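Local coordinates for diacylglycerol O-acyltransferase (Marinobacter hydrocarbonoclasticus, PDB 6CHJ), which probably transfers the acyl group of an acyl-CoA to a diacylglycerol or long-chain alcohol, making triacylglycerols and wax esters, at residues Pro90-Glu103 against His118-Tyr131. Numbering follows the deposited sequence.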
loop_
_atom_site.group_PDB
_atom_site.type_symbol
_atom_site.label_atom_id
_atom_site.label_comp_id
_atom_site.label_asym_id
_atom_site.label_seq_id
_atom_site.Cartn_x
_atom_site.Cartn_y
_atom_site.Cartn_z
ATOM N N PRO B 90 15.498 12.827 -9.598
ATOM C CA PRO B 90 16.962 12.735 -9.485
ATOM C C PRO B 90 17.517 12.015 -8.262
ATOM O O PRO B 90 18.688 12.229 -7.937
ATOM C CB PRO B 90 17.391 14.211 -9.460
ATOM C CG PRO B 90 16.137 14.994 -8.995
ATOM C CD PRO B 90 14.973 14.028 -8.925
ATOM N N GLY B 91 16.707 11.199 -7.593
ATOM C CA GLY B 91 17.232 10.314 -6.568
ATOM C C GLY B 91 17.787 10.972 -5.319
ATOM O O GLY B 91 18.597 10.360 -4.613
ATOM N N ARG B 92 17.371 12.184 -5.005
ATOM C CA ARG B 92 17.895 12.863 -3.828
ATOM C C ARG B 92 16.900 12.759 -2.665
ATOM O O ARG B 92 15.937 11.977 -2.695
ATOM C CB ARG B 92 18.235 14.314 -4.169
ATOM C CG ARG B 92 17.020 15.156 -4.376
ATOM C CD ARG B 92 17.263 16.316 -5.322
ATOM N NE ARG B 92 15.998 16.795 -5.875
ATOM C CZ ARG B 92 15.101 17.494 -5.190
ATOM N NH1 ARG B 92 15.324 17.811 -3.910
ATOM N NH2 ARG B 92 13.977 17.878 -5.786
ATOM N N ILE B 93 17.131 13.554 -1.619
ATOM C CA ILE B 93 16.433 13.316 -0.364
ATOM C C ILE B 93 14.937 13.576 -0.516
ATOM O O ILE B 93 14.114 12.822 0.026
ATOM C CB ILE B 93 17.060 14.142 0.772
ATOM C CG1 ILE B 93 18.498 13.669 1.020
ATOM C CG2 ILE B 93 16.249 13.976 2.064
ATOM C CD1 ILE B 93 18.670 12.137 1.046
ATOM N N ARG B 94 14.551 14.611 -1.266
ATOM C CA ARG B 94 13.128 14.829 -1.494
ATOM C C ARG B 94 12.454 13.570 -2.061
ATOM O O ARG B 94 11.357 13.201 -1.628
ATOM C CB ARG B 94 12.913 16.024 -2.421
ATOM C CG ARG B 94 11.459 16.199 -2.842
ATOM C CD ARG B 94 11.046 17.659 -2.948
ATOM N NE ARG B 94 12.135 18.510 -3.431
ATOM C CZ ARG B 94 11.961 19.640 -4.114
ATOM N NH1 ARG B 94 10.729 20.054 -4.412
ATOM N NH2 ARG B 94 13.018 20.352 -4.506
ATOM N N GLU B 95 13.118 12.861 -2.985
ATOM C CA GLU B 95 12.513 11.640 -3.527
ATOM C C GLU B 95 12.491 10.505 -2.493
ATOM O O GLU B 95 11.498 9.770 -2.390
ATOM C CB GLU B 95 13.231 11.203 -4.811
ATOM C CG GLU B 95 12.899 12.068 -6.038
ATOM C CD GLU B 95 13.463 13.490 -5.940
ATOM O OE1 GLU B 95 12.708 14.477 -6.116
ATOM O OE2 GLU B 95 14.679 13.614 -5.674
ATOM N N LEU B 96 13.567 10.336 -1.721
ATOM C CA LEU B 96 13.586 9.286 -0.704
ATOM C C LEU B 96 12.440 9.443 0.285
ATOM O O LEU B 96 11.902 8.443 0.772
ATOM C CB LEU B 96 14.893 9.305 0.064
ATOM C CG LEU B 96 15.065 8.297 1.200
ATOM C CD1 LEU B 96 14.929 6.844 0.728
ATOM C CD2 LEU B 96 16.432 8.498 1.871
ATOM N N LEU B 97 12.060 10.686 0.604
ATOM C CA LEU B 97 11.026 10.879 1.602
ATOM C C LEU B 97 9.652 10.649 1.005
ATOM O O LEU B 97 8.766 10.154 1.710
ATOM C CB LEU B 97 11.120 12.273 2.220
ATOM C CG LEU B 97 12.431 12.555 2.973
ATOM C CD1 LEU B 97 12.422 13.948 3.580
ATOM C CD2 LEU B 97 12.748 11.511 4.037
ATOM N N SER B 98 9.480 10.982 -0.287
ATOM C CA SER B 98 8.239 10.664 -0.989
ATOM C C SER B 98 8.025 9.171 -1.047
ATOM O O SER B 98 6.890 8.698 -0.900
ATOM C CB SER B 98 8.249 11.228 -2.404
ATOM O OG SER B 98 8.828 12.518 -2.412
ATOM N N PHE B 99 9.102 8.413 -1.260
ATOM C CA PHE B 99 8.972 6.964 -1.307
ATOM C C PHE B 99 8.461 6.435 0.026
ATOM O O PHE B 99 7.577 5.573 0.065
ATOM C CB PHE B 99 10.304 6.292 -1.684
ATOM C CG PHE B 99 10.266 4.785 -1.567
ATOM C CD1 PHE B 99 9.926 3.997 -2.662
ATOM C CD2 PHE B 99 10.489 4.154 -0.334
ATOM C CE1 PHE B 99 9.842 2.603 -2.539
ATOM C CE2 PHE B 99 10.394 2.766 -0.204
ATOM C CZ PHE B 99 10.075 1.986 -1.316
ATOM N N VAL B 100 9.028 6.922 1.133
ATOM C CA VAL B 100 8.613 6.415 2.441
ATOM C C VAL B 100 7.180 6.849 2.759
ATOM O O VAL B 100 6.415 6.089 3.373
ATOM C CB VAL B 100 9.608 6.859 3.532
ATOM C CG1 VAL B 100 9.110 6.439 4.915
ATOM C CG2 VAL B 100 11.013 6.271 3.249
ATOM N N SER B 101 6.776 8.039 2.304
ATOM C CA SER B 101 5.432 8.540 2.582
ATOM C C SER B 101 4.373 7.684 1.886
ATOM O O SER B 101 3.356 7.317 2.493
ATOM C CB SER B 101 5.332 10.008 2.154
ATOM O OG SER B 101 6.434 10.773 2.646
ATOM N N ALA B 102 4.616 7.340 0.614
ATOM C CA ALA B 102 3.757 6.410 -0.120
ATOM C C ALA B 102 3.745 5.030 0.529
ATOM O O ALA B 102 2.681 4.447 0.760
ATOM C CB ALA B 102 4.230 6.301 -1.577
ATOM N N GLU B 103 4.924 4.479 0.816
ATOM C CA GLU B 103 4.970 3.113 1.316
ATOM C C GLU B 103 4.398 3.008 2.737
ATOM O O GLU B 103 3.735 2.019 3.065
ATOM C CB GLU B 103 6.405 2.587 1.247
ATOM C CG GLU B 103 6.494 1.084 1.375
ATOM C CD GLU B 103 5.597 0.343 0.370
ATOM O OE1 GLU B 103 5.610 0.708 -0.825
ATOM O OE2 GLU B 103 4.875 -0.597 0.792
ATOM N N HIS B 118 12.404 -2.718 2.717
ATOM C CA HIS B 118 12.499 -2.110 1.398
ATOM C C HIS B 118 13.922 -1.588 1.214
ATOM O O HIS B 118 14.316 -0.595 1.841
ATOM C CB HIS B 118 11.467 -0.989 1.252
ATOM C CG HIS B 118 10.043 -1.462 1.225
ATOM N ND1 HIS B 118 9.206 -1.239 0.150
ATOM C CD2 HIS B 118 9.306 -2.140 2.143
ATOM C CE1 HIS B 118 8.019 -1.764 0.402
ATOM N NE2 HIS B 118 8.054 -2.317 1.605
ATOM N N LEU B 119 14.691 -2.248 0.351
ATOM C CA LEU B 119 16.004 -1.765 -0.043
ATOM C C LEU B 119 15.843 -0.840 -1.246
ATOM O O LEU B 119 15.406 -1.271 -2.318
ATOM C CB LEU B 119 16.935 -2.938 -0.352
ATOM C CG LEU B 119 18.312 -2.674 -0.976
ATOM C CD1 LEU B 119 19.137 -1.830 -0.028
ATOM C CD2 LEU B 119 19.035 -4.001 -1.324
ATOM N N ILE B 120 16.218 0.424 -1.071
ATOM C CA ILE B 120 16.028 1.472 -2.070
ATOM C C ILE B 120 17.383 1.819 -2.683
ATOM O O ILE B 120 18.324 2.187 -1.963
ATOM C CB ILE B 120 15.378 2.725 -1.458
ATOM C CG1 ILE B 120 14.096 2.363 -0.671
ATOM C CG2 ILE B 120 15.112 3.767 -2.546
ATOM C CD1 ILE B 120 13.802 3.319 0.488
ATOM N N GLU B 121 17.475 1.720 -4.009
ATOM C CA GLU B 121 18.618 2.140 -4.806
ATOM C C GLU B 121 18.243 3.427 -5.527
ATOM O O GLU B 121 17.159 3.980 -5.327
ATOM C CB GLU B 121 19.053 1.038 -5.799
ATOM C CG GLU B 121 18.211 0.942 -7.099
ATOM C CD GLU B 121 18.953 0.252 -8.281
ATOM O OE1 GLU B 121 19.901 -0.524 -8.039
ATOM O OE2 GLU B 121 18.568 0.472 -9.458
ATOM N N GLY B 122 19.167 3.921 -6.353
ATOM C CA GLY B 122 18.964 5.165 -7.072
ATOM C C GLY B 122 19.234 6.431 -6.287
ATOM O O GLY B 122 18.878 7.515 -6.755
ATOM N N LEU B 123 19.833 6.345 -5.107
ATOM C CA LEU B 123 20.186 7.569 -4.400
ATOM C C LEU B 123 21.453 8.159 -5.014
ATOM O O LEU B 123 22.295 7.438 -5.554
ATOM C CB LEU B 123 20.360 7.296 -2.908
ATOM C CG LEU B 123 19.028 7.229 -2.137
ATOM C CD1 LEU B 123 18.317 5.862 -2.272
ATOM C CD2 LEU B 123 19.224 7.598 -0.684
ATOM N N LYS B 124 21.571 9.486 -4.948
ATOM C CA LYS B 124 22.571 10.217 -5.720
ATOM C C LYS B 124 24.008 9.768 -5.479
ATOM O O LYS B 124 24.577 9.050 -6.308
ATOM C CB LYS B 124 22.448 11.723 -5.465
ATOM C CG LYS B 124 22.003 12.455 -6.720
ATOM C CD LYS B 124 21.783 13.950 -6.538
ATOM C CE LYS B 124 21.504 14.607 -7.912
ATOM N NZ LYS B 124 20.692 15.875 -7.849
ATOM N N ASP B 125 24.630 10.195 -4.387
ATOM C CA ASP B 125 26.095 10.134 -4.298
ATOM C C ASP B 125 26.543 8.910 -3.493
ATOM O O ASP B 125 27.133 9.004 -2.417
ATOM C CB ASP B 125 26.645 11.437 -3.713
ATOM C CG ASP B 125 26.436 12.640 -4.639
ATOM O OD1 ASP B 125 25.647 13.545 -4.284
ATOM O OD2 ASP B 125 27.074 12.690 -5.714
ATOM N N ARG B 126 26.246 7.738 -4.050
ATOM C CA ARG B 126 26.743 6.459 -3.536
ATOM C C ARG B 126 26.194 6.173 -2.136
ATOM O O ARG B 126 26.916 5.788 -1.208
ATOM C CB ARG B 126 28.282 6.411 -3.574
ATOM C CG ARG B 126 28.879 6.461 -5.004
ATOM C CD ARG B 126 30.429 6.368 -5.066
ATOM N NE ARG B 126 30.957 5.251 -4.288
ATOM C CZ ARG B 126 31.215 4.047 -4.790
ATOM N NH1 ARG B 126 30.972 3.797 -6.078
ATOM N NH2 ARG B 126 31.687 3.083 -3.998
ATOM N N GLN B 127 24.882 6.346 -1.996
ATOM C CA GLN B 127 24.159 5.934 -0.809
ATOM C C GLN B 127 23.025 5.002 -1.210
ATOM O O GLN B 127 22.585 4.993 -2.360
ATOM C CB GLN B 127 23.607 7.146 -0.052
ATOM C CG GLN B 127 24.633 8.238 0.168
ATOM C CD GLN B 127 24.372 9.050 1.430
ATOM O OE1 GLN B 127 24.731 8.635 2.537
ATOM N NE2 GLN B 127 23.758 10.217 1.267
ATOM N N PHE B 128 22.559 4.216 -0.240
ATOM C CA PHE B 128 21.332 3.451 -0.368
ATOM C C PHE B 128 20.539 3.564 0.938
ATOM O O PHE B 128 21.019 4.127 1.928
ATOM C CB PHE B 128 21.630 1.996 -0.741
ATOM C CG PHE B 128 22.326 1.215 0.330
ATOM C CD1 PHE B 128 21.617 0.320 1.113
ATOM C CD2 PHE B 128 23.690 1.335 0.515
ATOM C CE1 PHE B 128 22.235 -0.415 2.098
ATOM C CE2 PHE B 128 24.330 0.596 1.494
ATOM C CZ PHE B 128 23.596 -0.287 2.286
ATOM N N ALA B 129 19.312 3.020 0.936
ATOM C CA ALA B 129 18.413 3.171 2.076
ATOM C C ALA B 129 17.714 1.857 2.406
ATOM O O ALA B 129 17.461 1.024 1.534
ATOM C CB ALA B 129 17.349 4.255 1.833
ATOM N N LEU B 130 17.398 1.680 3.683
ATOM C CA LEU B 130 16.504 0.617 4.119
ATOM C C LEU B 130 15.274 1.273 4.720
ATOM O O LEU B 130 15.393 2.053 5.674
ATOM C CB LEU B 130 17.153 -0.312 5.146
ATOM C CG LEU B 130 18.023 -1.484 4.718
ATOM C CD1 LEU B 130 18.096 -2.460 5.879
ATOM C CD2 LEU B 130 17.538 -2.169 3.415
ATOM N N TYR B 131 14.102 0.955 4.172
ATOM C CA TYR B 131 12.837 1.297 4.807
ATOM C C TYR B 131 12.196 0.021 5.316
ATOM O O TYR B 131 11.800 -0.834 4.515
ATOM C CB TYR B 131 11.883 2.036 3.875
ATOM C CG TYR B 131 10.491 2.115 4.491
ATOM C CD1 TYR B 131 10.219 2.984 5.565
ATOM C CD2 TYR B 131 9.477 1.278 4.044
ATOM C CE1 TYR B 131 8.964 3.031 6.147
ATOM C CE2 TYR B 131 8.220 1.301 4.622
ATOM C CZ TYR B 131 7.961 2.179 5.666
ATOM O OH TYR B 131 6.700 2.173 6.182
#
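Phe-99, Leu-96 and Glu-103 of helix 93-103 pack on Ile-120, His-118, Ala-129 and Tyr-131, on one face of the hairpin of strands 118-121 and 127-131. The Phe-99 ring takes Ile-120 CG1 over one face, 4.1 Å from its centroid. Ile-120 CD1 lies 3.5 Å from Phe-99 CD2. At the ring edge, Phe-99 CZ meets His-118 ND1. Leu-96 CD1 lies 3.7 Å from Ala-129 CB and touches Ile-120 CD1. Residues 93-103 belong to helix 93-105, which links parallel strands 82-86 and 115-121 in a beta-alpha-beta unit. They run nearly parallel to strand 127-131, at 18°. Glu-103 CG stands anti to the backbone N (chi1 -164°), which places it over the His-118 ring, 3.8 Å from the centroid. His-118 ND1 hydrogen-bonds to Glu-85 OE1 and NE2 to Glu-116 OE1, fixing the turn of the imidazole. Glu-103 CG also touches Tyr-131 CE2, and Val-100 CG1 packs 3.6 Å from Tyr-131 CE1. An alanine in place of Glu-103 would probably uncover that imidazole face and leave the Tyr-131 ring less tightly held. Before the helix, Gly-91 O accepts a weak hydrogen bond from Lys-124 N (3.1 Å). Gly-91 CA sits 3.3 Å from Gly-122 O, where a side chain would clash.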